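Local coordinates for protein transport protein HOFQ (Aggregatibacter actinomycetemcomitans, PDB 2Y3M) that probably takes part in DNA uptake during natural competence as an outer-membrane secretin, its extra-membranous domains binding DNA and sharing a fold with type I KH domains, at residues I110-L124 against V156-K168. Residues are numbered along the deposited sequence; the frame is centred on the assembly and turned at random.
Sequences IKLHFAKASEVMKSL and VRNIKKLIKELDK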
loop_
_atom_site.group_PDB
_atom_site.type_symbol
_atom_site.label_atom_id
_atom_site.label_comp_id
_atom_site.label_asym_id
_atom_site.label_seq_id
_atom_site.Cartn_x
_atom_site.Cartn_y
_atom_site.Cartn_z
ATOM N N ILE B 110 -11.052 -20.970 24.056
ATOM C CA ILE B 110 -10.120 -20.739 25.142
ATOM C C ILE B 110 -9.713 -19.270 25.153
ATOM O O ILE B 110 -9.216 -18.738 24.160
ATOM C CB ILE B 110 -8.922 -21.714 25.079
ATOM C CG1 ILE B 110 -9.444 -23.158 25.135
ATOM C CG2 ILE B 110 -7.972 -21.472 26.242
ATOM C CD1 ILE B 110 -8.534 -24.187 24.522
ATOM N N LYS B 111 -9.979 -18.617 26.277
ATOM C CA LYS B 111 -9.673 -17.209 26.449
ATOM C C LYS B 111 -8.374 -17.101 27.226
ATOM O O LYS B 111 -8.308 -17.498 28.386
ATOM C CB LYS B 111 -10.795 -16.513 27.217
ATOM C CG LYS B 111 -12.159 -16.619 26.569
ATOM C CD LYS B 111 -13.200 -15.892 27.395
ATOM C CE LYS B 111 -14.490 -15.695 26.624
ATOM N NZ LYS B 111 -15.438 -14.823 27.388
ATOM N N LEU B 112 -7.337 -16.563 26.595
ATOM C CA LEU B 112 -6.040 -16.469 27.258
ATOM C C LEU B 112 -5.953 -15.260 28.175
ATOM O O LEU B 112 -6.616 -14.251 27.942
ATOM C CB LEU B 112 -4.911 -16.468 26.236
ATOM C CG LEU B 112 -4.860 -17.720 25.364
ATOM C CD1 LEU B 112 -3.907 -17.492 24.224
ATOM C CD2 LEU B 112 -4.462 -18.955 26.172
ATOM N N HIS B 113 -5.141 -15.377 29.223
ATOM C CA HIS B 113 -5.020 -14.325 30.235
ATOM C C HIS B 113 -3.599 -13.777 30.359
ATOM O O HIS B 113 -3.408 -12.649 30.817
ATOM C CB HIS B 113 -5.501 -14.832 31.601
ATOM C CG HIS B 113 -6.965 -15.143 31.654
ATOM N ND1 HIS B 113 -7.906 -14.230 32.078
ATOM C CD2 HIS B 113 -7.649 -16.269 31.338
ATOM C CE1 HIS B 113 -9.107 -14.779 32.017
ATOM N NE2 HIS B 113 -8.978 -16.016 31.575
ATOM N N PHE B 114 -2.608 -14.575 29.968
ATOM C CA PHE B 114 -1.209 -14.181 30.155
ATOM C C PHE B 114 -0.349 -14.346 28.905
ATOM O O PHE B 114 0.517 -13.518 28.633
ATOM C CB PHE B 114 -0.585 -14.924 31.343
ATOM C CG PHE B 114 -1.306 -14.697 32.645
ATOM C CD1 PHE B 114 -1.094 -13.531 33.381
ATOM C CD2 PHE B 114 -2.201 -15.645 33.135
ATOM C CE1 PHE B 114 -1.765 -13.314 34.582
ATOM C CE2 PHE B 114 -2.876 -15.439 34.338
ATOM C CZ PHE B 114 -2.657 -14.273 35.062
ATOM N N ALA B 115 -0.594 -15.412 28.151
ATOM C CA ALA B 115 0.157 -15.685 26.930
ATOM C C ALA B 115 -0.512 -15.066 25.701
ATOM O O ALA B 115 -1.701 -14.743 25.733
ATOM C CB ALA B 115 0.329 -17.195 26.745
ATOM N N LYS B 116 0.268 -14.887 24.633
ATOM C CA LYS B 116 -0.268 -14.569 23.311
ATOM C C LYS B 116 -0.658 -15.859 22.590
ATOM O O LYS B 116 0.101 -16.836 22.601
ATOM C CB LYS B 116 0.767 -13.819 22.475
ATOM C CG LYS B 116 0.667 -12.304 22.539
ATOM C CD LYS B 116 1.674 -11.648 21.602
ATOM C CE LYS B 116 3.068 -11.594 22.218
ATOM N NZ LYS B 116 4.086 -11.102 21.244
ATOM N N ALA B 117 -1.836 -15.847 21.963
ATOM C CA ALA B 117 -2.347 -16.986 21.194
ATOM C C ALA B 117 -1.328 -17.536 20.186
ATOM O O ALA B 117 -1.131 -18.746 20.099
ATOM C CB ALA B 117 -3.656 -16.615 20.499
ATOM N N SER B 118 -0.667 -16.639 19.456
ATOM C CA SER B 118 0.331 -17.025 18.457
ATOM C C SER B 118 1.554 -17.707 19.075
ATOM O O SER B 118 2.092 -18.650 18.498
ATOM C CB SER B 118 0.760 -15.818 17.627
ATOM O OG SER B 118 1.260 -14.795 18.466
ATOM N N GLU B 119 1.974 -17.237 20.249
ATOM C CA GLU B 119 3.084 -17.861 20.976
ATOM C C GLU B 119 2.720 -19.258 21.486
ATOM O O GLU B 119 3.526 -20.189 21.388
ATOM C CB GLU B 119 3.577 -16.971 22.126
ATOM C CG GLU B 119 4.099 -15.594 21.699
ATOM C CD GLU B 119 5.337 -15.649 20.808
ATOM O OE1 GLU B 119 6.092 -16.652 20.857
ATOM O OE2 GLU B 119 5.561 -14.674 20.057
ATOM N N VAL B 120 1.504 -19.397 22.012
ATOM C CA VAL B 120 0.972 -20.697 22.426
ATOM C C VAL B 120 0.974 -21.662 21.241
ATOM O O VAL B 120 1.442 -22.799 21.361
ATOM C CB VAL B 120 -0.454 -20.574 23.008
ATOM C CG1 VAL B 120 -1.030 -21.946 23.362
ATOM C CG2 VAL B 120 -0.450 -19.682 24.232
ATOM N N MET B 121 0.481 -21.187 20.098
ATOM C CA MET B 121 0.439 -21.975 18.868
ATOM C C MET B 121 1.813 -22.409 18.363
ATOM O O MET B 121 1.958 -23.517 17.862
ATOM C CB MET B 121 -0.335 -21.240 17.770
ATOM C CG MET B 121 -1.841 -21.256 17.990
ATOM S SD MET B 121 -2.552 -22.921 18.023
ATOM C CE MET B 121 -2.573 -23.336 16.284
ATOM N N LYS B 122 2.815 -21.546 18.500
ATOM C CA LYS B 122 4.185 -21.918 18.150
ATOM C C LYS B 122 4.702 -23.019 19.068
ATOM O O LYS B 122 5.345 -23.963 18.617
ATOM C CB LYS B 122 5.118 -20.709 18.215
ATOM C CG LYS B 122 4.911 -19.703 17.108
ATOM C CD LYS B 122 5.841 -18.528 17.293
ATOM C CE LYS B 122 5.192 -17.248 16.821
ATOM N NZ LYS B 122 6.015 -16.060 17.185
ATOM N N SER B 123 4.416 -22.887 20.357
ATOM C CA SER B 123 4.783 -23.899 21.345
ATOM C C SER B 123 4.071 -25.228 21.063
ATOM O O SER B 123 4.712 -26.277 21.019
ATOM C CB SER B 123 4.468 -23.396 22.758
ATOM O OG SER B 123 4.866 -24.341 23.733
ATOM N N LEU B 124 2.755 -25.170 20.850
ATOM C CA LEU B 124 1.944 -26.362 20.574
ATOM C C LEU B 124 2.333 -27.092 19.288
ATOM O O LEU B 124 2.322 -28.321 19.247
ATOM C CB LEU B 124 0.457 -26.010 20.496
ATOM C CG LEU B 124 -0.316 -25.466 21.700
ATOM C CD1 LEU B 124 -1.719 -25.071 21.268
ATOM C CD2 LEU B 124 -0.380 -26.475 22.815
ATOM N N VAL B 156 -9.505 -32.329 21.823
ATOM C CA VAL B 156 -9.913 -31.044 22.388
ATOM C C VAL B 156 -9.521 -30.972 23.865
ATOM O O VAL B 156 -8.913 -29.992 24.303
ATOM C CB VAL B 156 -11.441 -30.768 22.211
ATOM C CG1 VAL B 156 -11.883 -29.541 23.021
ATOM C CG2 VAL B 156 -11.792 -30.590 20.737
ATOM N N ARG B 157 -9.861 -32.026 24.608
ATOM C CA ARG B 157 -9.615 -32.132 26.048
ATOM C C ARG B 157 -8.154 -31.881 26.443
ATOM O O ARG B 157 -7.872 -31.036 27.292
ATOM C CB ARG B 157 -10.061 -33.515 26.551
ATOM C CG ARG B 157 -9.826 -33.741 28.028
ATOM C CD ARG B 157 -9.847 -35.222 28.383
ATOM N NE ARG B 157 -9.707 -35.453 29.824
ATOM C CZ ARG B 157 -8.546 -35.642 30.453
ATOM N NH1 ARG B 157 -7.404 -35.626 29.774
ATOM N NH2 ARG B 157 -8.527 -35.848 31.767
ATOM N N ASN B 158 -7.237 -32.625 25.831
ATOM C CA ASN B 158 -5.823 -32.551 26.177
ATOM C C ASN B 158 -5.121 -31.272 25.712
ATOM O O ASN B 158 -4.189 -30.800 26.364
ATOM C CB ASN B 158 -5.089 -33.783 25.657
ATOM C CG ASN B 158 -5.609 -35.066 26.269
ATOM O OD1 ASN B 158 -6.106 -35.075 27.403
ATOM N ND2 ASN B 158 -5.499 -36.162 25.523
ATOM N N ILE B 159 -5.567 -30.721 24.589
ATOM C CA ILE B 159 -4.984 -29.485 24.081
ATOM C C ILE B 159 -5.473 -28.309 24.913
ATOM O O ILE B 159 -4.701 -27.405 25.229
ATOM C CB ILE B 159 -5.263 -29.293 22.586
ATOM C CG1 ILE B 159 -4.500 -30.348 21.789
ATOM C CG2 ILE B 159 -4.853 -27.892 22.125
ATOM C CD1 ILE B 159 -5.062 -30.592 20.429
ATOM N N LYS B 160 -6.747 -28.349 25.294
ATOM C CA LYS B 160 -7.308 -27.390 26.234
ATOM C C LYS B 160 -6.503 -27.416 27.538
ATOM O O LYS B 160 -6.200 -26.371 28.111
ATOM C CB LYS B 160 -8.790 -27.698 26.484
ATOM C CG LYS B 160 -9.531 -26.691 27.338
ATOM C CD LYS B 160 -11.033 -26.949 27.318
ATOM C CE LYS B 160 -11.711 -26.246 28.477
ATOM N NZ LYS B 160 -13.190 -26.287 28.366
ATOM N N LYS B 161 -6.143 -28.611 27.991
ATOM C CA LYS B 161 -5.309 -28.739 29.177
ATOM C C LYS B 161 -3.907 -28.178 28.934
ATOM O O LYS B 161 -3.382 -27.435 29.759
ATOM C CB LYS B 161 -5.260 -30.191 29.665
ATOM C CG LYS B 161 -6.527 -30.626 30.406
ATOM C CD LYS B 161 -6.519 -32.120 30.734
ATOM C CE LYS B 161 -5.744 -32.420 32.003
ATOM N NZ LYS B 161 -6.466 -31.944 33.225
ATOM N N LEU B 162 -3.314 -28.516 27.794
ATOM C CA LEU B 162 -1.982 -28.016 27.448
ATOM C C LEU B 162 -1.942 -26.481 27.342
ATOM O O LEU B 162 -0.990 -25.844 27.804
ATOM C CB LEU B 162 -1.496 -28.668 26.157
ATOM C CG LEU B 162 -0.049 -28.507 25.683
ATOM C CD1 LEU B 162 0.990 -28.653 26.795
ATOM C CD2 LEU B 162 0.201 -29.510 24.567
ATOM N N ILE B 163 -2.991 -25.900 26.761
ATOM C CA ILE B 163 -3.076 -24.455 26.582
ATOM C C ILE B 163 -3.154 -23.736 27.922
ATOM O O ILE B 163 -2.512 -22.702 28.113
ATOM C CB ILE B 163 -4.262 -24.064 25.676
ATOM C CG1 ILE B 163 -3.937 -24.416 24.222
ATOM C CG2 ILE B 163 -4.592 -22.574 25.811
ATOM C CD1 ILE B 163 -5.138 -24.475 23.313
ATOM N N LYS B 164 -3.919 -24.304 28.850
ATOM C CA LYS B 164 -4.075 -23.725 30.177
ATOM C C LYS B 164 -2.803 -23.789 31.025
ATOM O O LYS B 164 -2.611 -22.953 31.911
ATOM C CB LYS B 164 -5.281 -24.335 30.897
ATOM C CG LYS B 164 -6.611 -23.842 30.315
ATOM C CD LYS B 164 -7.799 -24.123 31.215
ATOM C CE LYS B 164 -9.016 -23.348 30.719
ATOM N NZ LYS B 164 -10.256 -23.670 31.475
ATOM N N GLU B 165 -1.934 -24.760 30.743
ATOM C CA GLU B 165 -0.618 -24.812 31.383
ATOM C C GLU B 165 0.319 -23.756 30.813
ATOM O O GLU B 165 1.138 -23.189 31.534
ATOM C CB GLU B 165 0.026 -26.201 31.255
ATOM C CG GLU B 165 -0.612 -27.298 32.102
ATOM C CD GLU B 165 -0.981 -26.853 33.524
ATOM O OE1 GLU B 165 -0.168 -26.184 34.207
ATOM O OE2 GLU B 165 -2.096 -27.200 33.958
ATOM N N LEU B 166 0.191 -23.502 29.514
ATOM C CA LEU B 166 1.043 -22.536 28.826
ATOM C C LEU B 166 0.597 -21.099 29.075
ATOM O O LEU B 166 1.359 -20.157 28.843
ATOM C CB LEU B 166 1.067 -22.818 27.322
ATOM C CG LEU B 166 1.825 -24.043 26.803
ATOM C CD1 LEU B 166 1.400 -24.337 25.373
ATOM C CD2 LEU B 166 3.332 -23.848 26.889
ATOM N N ASP B 167 -0.634 -20.940 29.554
ATOM C CA ASP B 167 -1.227 -19.630 29.775
ATOM C C ASP B 167 -0.861 -19.042 31.145
ATOM O O ASP B 167 -1.739 -18.756 31.962
ATOM C CB ASP B 167 -2.749 -19.718 29.604
ATOM C CG ASP B 167 -3.424 -18.355 29.553
ATOM O OD1 ASP B 167 -2.727 -17.336 29.361
ATOM O OD2 ASP B 167 -4.663 -18.310 29.702
ATOM N N LYS B 168 0.438 -18.863 31.385
ATOM C CA LYS B 168 0.933 -18.183 32.590
ATOM C C LYS B 168 2.370 -17.699 32.421
ATOM O O LYS B 168 2.609 -16.617 31.882
ATOM C CB LYS B 168 0.800 -19.066 33.842
ATOM C CG LYS B 168 1.314 -20.500 33.691
ATOM C CD LYS B 168 0.702 -21.429 34.741
ATOM C CE LYS B 168 -0.774 -21.718 34.456
ATOM N NZ LYS B 168 -1.413 -22.488 35.563
#
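Asp167, just beyond the end of helix 156-166, reaches with its carboxylate into the loop 112-115 and collects three successive backbone N-H groups. With CG anti to the backbone N (chi1 -169°), the short side chain extends toward this loop. OD1 accepts from all three: Phe114 N at 2.8 Å, somewhat out of the carboxylate plane, Ala115 N at 3.1 Å, nearly straight at 170° and close to the C-O axis, and His113 N. The last is bifurcated, since His113 N also lies 3.0 Å from OD2, both oxygens using their syn lone pairs. Four bonds thus fix the rotation of the carboxylate, and the converging N-H dipoles probably favour its charged form. Aspartate suits the place, bringing an anion close to the backbone on a single methylene. Leu112 CD2 lies against Asp167 CG, and Phe114 turns its ring edge, through CD2, to Asp167 O at 3.4 Å.

Deeper in, branched aliphatic residues fill the angle between the helices and the strand. Ile163 suits this corner because its branches diverge: CG2, anti to the backbone N, meets Ile110 CG2 and Leu112 CD2, both at 3.6 Å, whereas CG1 faces Val120 CG1 and Leu124 CD1. Leu124 is a knob whose forked end fills the hole formed by Ile159, Leu162, Ile163 and Leu166, its CD2 3.5 Å from Leu162 CG. Leu166 CD2 touches Ser123 OG nearer the surface, while buried Ile110 lays CD1 on Lys160 CA and CG.

Helices 117-124 and 156-166, whose axes approach to 10.5 Å with N-to-C directions 120° apart, cover one face of the antiparallel sheet, in which strand 106-111 is outermost within this chain: a beta-alpha-beta-beta-alpha order, consistent with the KH-like fold of secretin N-terminal domains.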